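Local coordinates for coiled-coil quantitatively-enriched protein 1 (Schizosaccharomyces pombe, PDB 7CUJ) that links telomeres to the meiotic centrosome as an adaptor of the meiotic bouquet and is required for telomere length regulation and chromosome segregation, at residues 110-114 / 290-294; 118-122 / 293-297. One frame throughout, in Å; residues are numbered along the deposited sequence.

Contact 1: residues 110-114 / 290-294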
ATOM      1  N   LEU A 110      37.431 -11.596 -15.254  1.00 55.91           N
ATOM      2  CA  LEU A 110      38.520 -11.701 -14.296  1.00 54.32           C
ATOM      3  C   LEU A 110      39.447 -12.845 -14.699  1.00 57.45           C
ATOM      4  O   LEU A 110      40.650 -12.644 -14.828  1.00 58.21           O
ATOM      5  CB  LEU A 110      37.964 -11.903 -12.882  1.00 49.85           C
ATOM      6  CG  LEU A 110      39.008 -11.971 -11.765  1.00 49.70           C
ATOM      7  CD1 LEU A 110      39.681 -10.621 -11.554  1.00 48.21           C
ATOM      8  CD2 LEU A 110      38.386 -12.464 -10.467  1.00 46.92           C
ATOM      9  N   PHE A 111      38.868 -14.036 -14.904  1.00 58.46           N
ATOM     10  CA  PHE A 111      39.631 -15.234 -15.220  1.00 62.62           C
ATOM     11  C   PHE A 111      40.170 -15.171 -16.648  1.00 66.81           C
ATOM     12  O   PHE A 111      41.212 -15.754 -16.941  1.00 68.36           O
ATOM     13  CB  PHE A 111      38.804 -16.492 -14.948  1.00 62.96           C
ATOM     14  CG  PHE A 111      38.576 -16.777 -13.485  1.00 61.02           C
ATOM     15  CD1 PHE A 111      39.600 -17.267 -12.688  1.00 61.75           C
ATOM     16  CD2 PHE A 111      37.338 -16.551 -12.902  1.00 59.69           C
ATOM     17  CE1 PHE A 111      39.392 -17.524 -11.341  1.00 60.54           C
ATOM     18  CE2 PHE A 111      37.130 -16.807 -11.553  1.00 59.04           C
ATOM     19  CZ  PHE A 111      38.157 -17.293 -10.776  1.00 59.69           C
ATOM     20  N   LYS A 112      39.451 -14.450 -17.517  1.00 70.27           N
ATOM     21  CA  LYS A 112      39.838 -14.230 -18.901  1.00 74.95           C
ATOM     22  C   LYS A 112      41.184 -13.509 -18.953  1.00 79.27           C
ATOM     23  O   LYS A 112      42.006 -13.789 -19.824  1.00 82.34           O
ATOM     24  CB  LYS A 112      38.763 -13.397 -19.606  1.00 75.93           C
ATOM     25  CG  LYS A 112      38.626 -13.610 -21.108  1.00 80.12           C
ATOM     26  CD  LYS A 112      37.426 -12.885 -21.679  1.00 80.62           C
ATOM     27  CE  LYS A 112      36.882 -13.523 -22.940  1.00 83.24           C
ATOM     28  NZ  LYS A 112      35.510 -13.046 -23.238  1.00 80.76           N
ATOM     29  N   ASN A 113      41.393 -12.580 -18.010  1.00 78.82           N
ATOM     30  CA  ASN A 113      42.577 -11.735 -17.968  1.00 79.81           C
ATOM     31  C   ASN A 113      43.545 -12.220 -16.890  1.00 80.00           C
ATOM     32  O   ASN A 113      44.594 -11.612 -16.691  1.00 80.22           O
ATOM     33  CB  ASN A 113      42.219 -10.262 -17.755  1.00 78.94           C
ATOM     34  CG  ASN A 113      41.635  -9.605 -18.988  1.00 84.01           C
ATOM     35  OD1 ASN A 113      42.305  -9.487 -20.013  1.00 89.18           O
ATOM     36  ND2 ASN A 113      40.390  -9.166 -18.897  1.00 82.66           N
ATOM     37  N   LEU A 114      43.189 -13.308 -16.196  1.00 79.47           N
ATOM     38  CA  LEU A 114      44.058 -13.870 -15.172  1.00 83.64           C
ATOM     39  C   LEU A 114      44.911 -14.983 -15.776  1.00 91.26           C
ATOM     40  O   LEU A 114      46.057 -15.170 -15.368  1.00 94.64           O
ATOM     41  CB  LEU A 114      43.215 -14.370 -13.993  1.00 77.51           C
ATOM     42  CG  LEU A 114      43.886 -14.329 -12.619  1.00 76.68           C
ATOM     43  CD1 LEU A 114      44.497 -12.963 -12.337  1.00 72.86           C
ATOM     44  CD2 LEU A 114      42.888 -14.692 -11.531  1.00 74.84           C
ATOM     45  N   ALA A 290      42.456  -8.126 -11.748  1.00 53.72           N
ATOM     46  CA  ALA A 290      43.287  -9.243 -12.172  1.00 56.03           C
ATOM     47  C   ALA A 290      44.754  -8.831 -12.102  1.00 58.08           C
ATOM     48  O   ALA A 290      45.546  -9.471 -11.412  1.00 58.99           O
ATOM     49  CB  ALA A 290      42.893  -9.690 -13.560  1.00 56.17           C
ATOM     50  N   THR A 291      45.081  -7.734 -12.799  1.00 59.92           N
ATOM     51  CA  THR A 291      46.404  -7.132 -12.789  1.00 61.22           C
ATOM     52  C   THR A 291      46.888  -6.991 -11.350  1.00 60.84           C
ATOM     53  O   THR A 291      48.035  -7.305 -11.046  1.00 65.23           O
ATOM     54  CB  THR A 291      46.394  -5.780 -13.514  1.00 62.11           C
ATOM     55  OG1 THR A 291      45.867  -5.992 -14.824  1.00 62.63           O
ATOM     56  CG2 THR A 291      47.760  -5.137 -13.609  1.00 65.12           C
ATOM     57  N   TRP A 292      45.987  -6.538 -10.472  1.00 58.40           N
ATOM     58  CA  TRP A 292      46.303  -6.294  -9.076  1.00 57.26           C
ATOM     59  C   TRP A 292      46.672  -7.593  -8.358  1.00 59.66           C
ATOM     60  O   TRP A 292      47.612  -7.610  -7.564  1.00 62.01           O
ATOM     61  CB  TRP A 292      45.146  -5.571  -8.380  1.00 53.92           C
ATOM     62  CG  TRP A 292      45.415  -5.310  -6.934  1.00 53.02           C
ATOM     63  CD1 TRP A 292      46.229  -4.346  -6.416  1.00 54.19           C
ATOM     64  CD2 TRP A 292      44.883  -6.038  -5.813  1.00 51.93           C
ATOM     65  NE1 TRP A 292      46.236  -4.419  -5.049  1.00 54.54           N
ATOM     66  CE2 TRP A 292      45.418  -5.444  -4.649  1.00 53.10           C
ATOM     67  CE3 TRP A 292      44.007  -7.123  -5.676  1.00 49.97           C
ATOM     68  CZ2 TRP A 292      45.103  -5.900  -3.369  1.00 52.47           C
ATOM     69  CZ3 TRP A 292      43.699  -7.575  -4.411  1.00 49.49           C
ATOM     70  CH2 TRP A 292      44.242  -6.970  -3.275  1.00 50.90           C
ATOM     71  N   LEU A 293      45.923  -8.668  -8.640  1.00 57.41           N
ATOM     72  CA  LEU A 293      46.127  -9.959  -7.996  1.00 57.75           C
ATOM     73  C   LEU A 293      47.444 -10.586  -8.453  1.00 60.24           C
ATOM     74  O   LEU A 293      48.103 -11.277  -7.677  1.00 59.18           O
ATOM     75  CB  LEU A 293      44.945 -10.880  -8.317  1.00 54.07           C
ATOM     76  CG  LEU A 293      43.659 -10.624  -7.532  1.00 50.99           C
ATOM     77  CD1 LEU A 293      42.482 -11.319  -8.198  1.00 47.57           C
ATOM     78  CD2 LEU A 293      43.796 -11.084  -6.089  1.00 50.00           C
ATOM     79  N   LYS A 294      47.810 -10.340  -9.719  1.00 62.88           N
ATOM     80  CA  LYS A 294      49.029 -10.860 -10.315  1.00 66.04           C
ATOM     81  C   LYS A 294      50.250 -10.277  -9.606  1.00 69.23           C
ATOM     82  O   LYS A 294      51.283 -10.935  -9.522  1.00 71.34           O
ATOM     83  CB  LYS A 294      49.097 -10.500 -11.803  1.00 69.16           C
ATOM     84  CG  LYS A 294      48.133 -11.243 -12.717  1.00 66.96           C
ATOM     85  CD  LYS A 294      48.157 -10.690 -14.122  1.00 70.18           C
ATOM     86  CE  LYS A 294      47.145 -11.339 -15.039  1.00 70.18           C
ATOM     87  NZ  LYS A 294      47.087 -10.656 -16.352  1.00 73.25           N
TER
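Ala290, on the last turns of helix 275-294, presents its methyl group to two leucines from the end of helix 102-112 and the turn after it. Leu110 CD1 lies 3.9 Å from Ala290 CB and Leu114 CD1 3.8 Å from the same carbon. The CA atoms of Leu114 and Ala290 are 5.6 Å apart, consistent with the small side chain of Ala290. Leu114 holds CG opposite its own backbone N (chi1 -150°), which brings CD1 close to the carbonyl oxygen of Ala290 and against CG of Lys294 (4.0 Å). Leu293 CD1 adds a looser touch on Leu110 CD1.

The contact is helix-end packing beside the parallel sheet of this domain, one piece of the longer protein: Leu114 and Leu293 both also rest on Phe122 of strand 121-126.

The polar part is one bond. Lys294 stretches out past Leu114, its CE 4.0 Å from Leu114 CA, and NZ donates to Asn113 O at 2.7 Å, almost head-on to the carbonyl (C=O...N angle 171°). That oxygen belongs to the turn leaving helix 102-112. ND2 of Asn113 bonds instead to Glu109 O, in helix 102-112.

Contact 2: residues 118-122 / 293-297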
ATOM      1  N   TYR A 118      48.466 -17.436 -13.176  1.00103.47           N
ATOM      2  CA  TYR A 118      48.036 -17.299 -11.793  1.00 98.28           C
ATOM      3  C   TYR A 118      47.609 -18.658 -11.246  1.00 97.68           C
ATOM      4  O   TYR A 118      46.959 -19.433 -11.949  1.00 91.69           O
ATOM      5  CB  TYR A 118      46.885 -16.293 -11.720  1.00 95.23           C
ATOM      6  CG  TYR A 118      46.456 -15.875 -10.335  1.00 91.08           C
ATOM      7  CD1 TYR A 118      47.105 -14.850  -9.662  1.00 90.21           C
ATOM      8  CD2 TYR A 118      45.381 -16.483  -9.706  1.00 89.12           C
ATOM      9  CE1 TYR A 118      46.710 -14.450  -8.396  1.00 87.57           C
ATOM     10  CE2 TYR A 118      44.969 -16.092  -8.440  1.00 87.00           C
ATOM     11  CZ  TYR A 118      45.637 -15.073  -7.782  1.00 86.53           C
ATOM     12  OH  TYR A 118      45.240 -14.684  -6.534  1.00 84.62           O
ATOM     13  N   SER A 119      47.972 -18.932  -9.985  1.00 99.45           N
ATOM     14  CA  SER A 119      47.699 -20.223  -9.370  1.00100.70           C
ATOM     15  C   SER A 119      47.452 -20.095  -7.865  1.00 99.92           C
ATOM     16  O   SER A 119      48.171 -20.684  -7.058  1.00108.47           O
ATOM     17  CB  SER A 119      48.787 -21.226  -9.688  1.00101.72           C
ATOM     18  OG  SER A 119      50.055 -20.765  -9.245  1.00 99.67           O
ATOM     19  N   LYS A 120      46.418 -19.324  -7.506  1.00 94.18           N
ATOM     20  CA  LYS A 120      45.859 -19.309  -6.163  1.00 87.04           C
ATOM     21  C   LYS A 120      44.417 -19.802  -6.252  1.00 78.49           C
ATOM     22  O   LYS A 120      43.751 -19.590  -7.263  1.00 71.11           O
ATOM     23  CB  LYS A 120      45.930 -17.895  -5.574  1.00 89.51           C
ATOM     24  CG  LYS A 120      45.523 -17.750  -4.113  1.00 91.11           C
ATOM     25  CD  LYS A 120      45.324 -16.305  -3.701  1.00 91.38           C
ATOM     26  CE  LYS A 120      45.527 -16.066  -2.220  1.00 92.82           C
ATOM     27  NZ  LYS A 120      45.369 -14.636  -1.868  1.00 96.69           N
ATOM     28  N   THR A 121      43.950 -20.465  -5.188  1.00 76.65           N
ATOM     29  CA  THR A 121      42.629 -21.075  -5.171  1.00 77.41           C
ATOM     30  C   THR A 121      41.610 -20.072  -4.630  1.00 72.65           C
ATOM     31  O   THR A 121      41.747 -19.597  -3.504  1.00 71.94           O
ATOM     32  CB  THR A 121      42.638 -22.384  -4.367  1.00 81.21           C
ATOM     33  OG1 THR A 121      42.981 -22.077  -3.014  1.00 84.46           O
ATOM     34  CG2 THR A 121      43.604 -23.414  -4.913  1.00 81.82           C
ATOM     35  N   PHE A 122      40.594 -19.754  -5.444  1.00 67.81           N
ATOM     36  CA  PHE A 122      39.536 -18.844  -5.034  1.00 63.10           C
ATOM     37  C   PHE A 122      38.430 -19.593  -4.298  1.00 61.91           C
ATOM     38  O   PHE A 122      38.103 -20.727  -4.638  1.00 59.87           O
ATOM     39  CB  PHE A 122      38.921 -18.116  -6.232  1.00 60.18           C
ATOM     40  CG  PHE A 122      39.721 -16.951  -6.752  1.00 61.54           C
ATOM     41  CD1 PHE A 122      39.906 -15.811  -5.983  1.00 61.59           C
ATOM     42  CD2 PHE A 122      40.284 -16.992  -8.017  1.00 62.62           C
ATOM     43  CE1 PHE A 122      40.644 -14.741  -6.468  1.00 63.27           C
ATOM     44  CE2 PHE A 122      41.019 -15.921  -8.502  1.00 62.32           C
ATOM     45  CZ  PHE A 122      41.201 -14.799  -7.726  1.00 62.63           C
ATOM     46  N   LEU A 293      45.923  -8.668  -8.640  1.00 57.41           N
ATOM     47  CA  LEU A 293      46.127  -9.959  -7.996  1.00 57.75           C
ATOM     48  C   LEU A 293      47.444 -10.586  -8.453  1.00 60.24           C
ATOM     49  O   LEU A 293      48.103 -11.277  -7.677  1.00 59.18           O
ATOM     50  CB  LEU A 293      44.945 -10.880  -8.317  1.00 54.07           C
ATOM     51  CG  LEU A 293      43.659 -10.624  -7.532  1.00 50.99           C
ATOM     52  CD1 LEU A 293      42.482 -11.319  -8.198  1.00 47.57           C
ATOM     53  CD2 LEU A 293      43.796 -11.084  -6.089  1.00 50.00           C
ATOM     54  N   LYS A 294      47.810 -10.340  -9.719  1.00 62.88           N
ATOM     55  CA  LYS A 294      49.029 -10.860 -10.315  1.00 66.04           C
ATOM     56  C   LYS A 294      50.250 -10.277  -9.606  1.00 69.23           C
ATOM     57  O   LYS A 294      51.283 -10.935  -9.522  1.00 71.34           O
ATOM     58  CB  LYS A 294      49.097 -10.500 -11.803  1.00 69.16           C
ATOM     59  CG  LYS A 294      48.133 -11.243 -12.717  1.00 66.96           C
ATOM     60  CD  LYS A 294      48.157 -10.690 -14.122  1.00 70.18           C
ATOM     61  CE  LYS A 294      47.145 -11.339 -15.039  1.00 70.18           C
ATOM     62  NZ  LYS A 294      47.087 -10.656 -16.352  1.00 73.25           N
ATOM     63  N   ASN A 295      50.110  -9.043  -9.103  1.00 68.41           N
ATOM     64  CA  ASN A 295      51.214  -8.285  -8.535  1.00 69.45           C
ATOM     65  C   ASN A 295      51.160  -8.324  -7.006  1.00 69.64           C
ATOM     66  O   ASN A 295      51.390  -7.310  -6.350  1.00 72.52           O
ATOM     67  CB  ASN A 295      51.251  -6.846  -9.068  1.00 69.06           C
ATOM     68  CG  ASN A 295      51.190  -6.737 -10.579  1.00 68.30           C
ATOM     69  OD1 ASN A 295      51.245  -7.740 -11.289  1.00 69.48           O
ATOM     70  ND2 ASN A 295      51.070  -5.518 -11.079  1.00 66.05           N
ATOM     71  N   GLY A 296      50.843  -9.497  -6.445  1.00 67.63           N
ATOM     72  CA  GLY A 296      51.065  -9.787  -5.035  1.00 69.66           C
ATOM     73  C   GLY A 296      50.071  -9.119  -4.087  1.00 69.28           C
ATOM     74  O   GLY A 296      50.349  -8.992  -2.897  1.00 71.49           O
ATOM     75  N   GLU A 297      48.912  -8.713  -4.624  1.00 69.14           N
ATOM     76  CA  GLU A 297      47.793  -8.145  -3.878  1.00 67.68           C
ATOM     77  C   GLU A 297      48.255  -7.107  -2.849  1.00 66.53           C
ATOM     78  O   GLU A 297      48.062  -7.279  -1.645  1.00 67.40           O
ATOM     79  CB  GLU A 297      46.834  -9.226  -3.358  1.00 69.54           C
ATOM     80  CG  GLU A 297      47.454 -10.279  -2.449  1.00 74.67           C
ATOM     81  CD  GLU A 297      46.680 -11.588  -2.365  1.00 73.47           C
ATOM     82  OE1 GLU A 297      46.465 -12.219  -3.421  1.00 74.19           O
ATOM     83  OE2 GLU A 297      46.291 -11.974  -1.245  1.00 74.26           O
TER
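In the parallel sheet of this domain, strand 121-126 is an inner strand, and the loop leading into it packs here against the C-terminal end of helix 275-294 and the turn that follows. Tyr118 and Leu293 carry much of the contact. With CG of Tyr118 anti to the backbone N (chi1 -171°), the ring reaches across to the helix end, where its edge meets the backbone: CE1 is 3.5 Å from Leu293 O, which lies near the ring plane, and 4.0 Å from Leu293 CB. Farther out, Tyr118 OH comes to 3.9 Å from Leu293 CD2, and this buried hydroxyl has no hydrogen-bonding partner in the model. Replacing Tyr118 by an alanine would remove the whole ring, and with it the edge contact to Leu293 O, and would probably open a gap beside CB and CD2 of Leu293.

The other methyl of Leu293, CD1, meets the edge of the Phe122 ring in its plane, 3.7 Å from CZ. The two branches of the leucine are thus divided between two aromatic residues.

A salt bridge joins the outer parts of the segments. Lys120, extended beyond CG, meets the carboxylate of Glu297 from the opposite direction, with NZ 2.9 Å from OE2; a weak hydrogen bond from NZ to OE1 spans 3.1 Å. The ammonium therefore lies near both carboxylate oxygens.

Strand 121-126 lies between strands 184-188 and 162-166 in the sheet: Lys120 and Phe122 both touch Ala185 of the former, and Phe122 shares backbone hydrogen bonding with Trp163 of the latter. Leu207, just before strand 208-213, touches both Leu293 and Glu297.

Overall arrangement
Contacts 1 and 2 lie side by side, their centres about 8 Å apart, and both use the C-terminal end of helix 275-294. Leu293 and Lys294 belong to both. Helix 102-112 and strand 121-126 are consecutive in the chain, so the end of helix 275-294 packs first on the end of helix 102-112 and then on the loop and strand start that follow it, although more than 170 residues separate the partners. Segments 110-114 and 118-122 also touch each other: Phe111 CE1 is 3.5 Å from Phe122 CD2, and Leu114 CD2 is 3.8 Å from Phe122 CE2. Within 290-297, Trp292 CZ2 lies 3.4 Å from Glu297 C. No other chain of the assembly touches either contact.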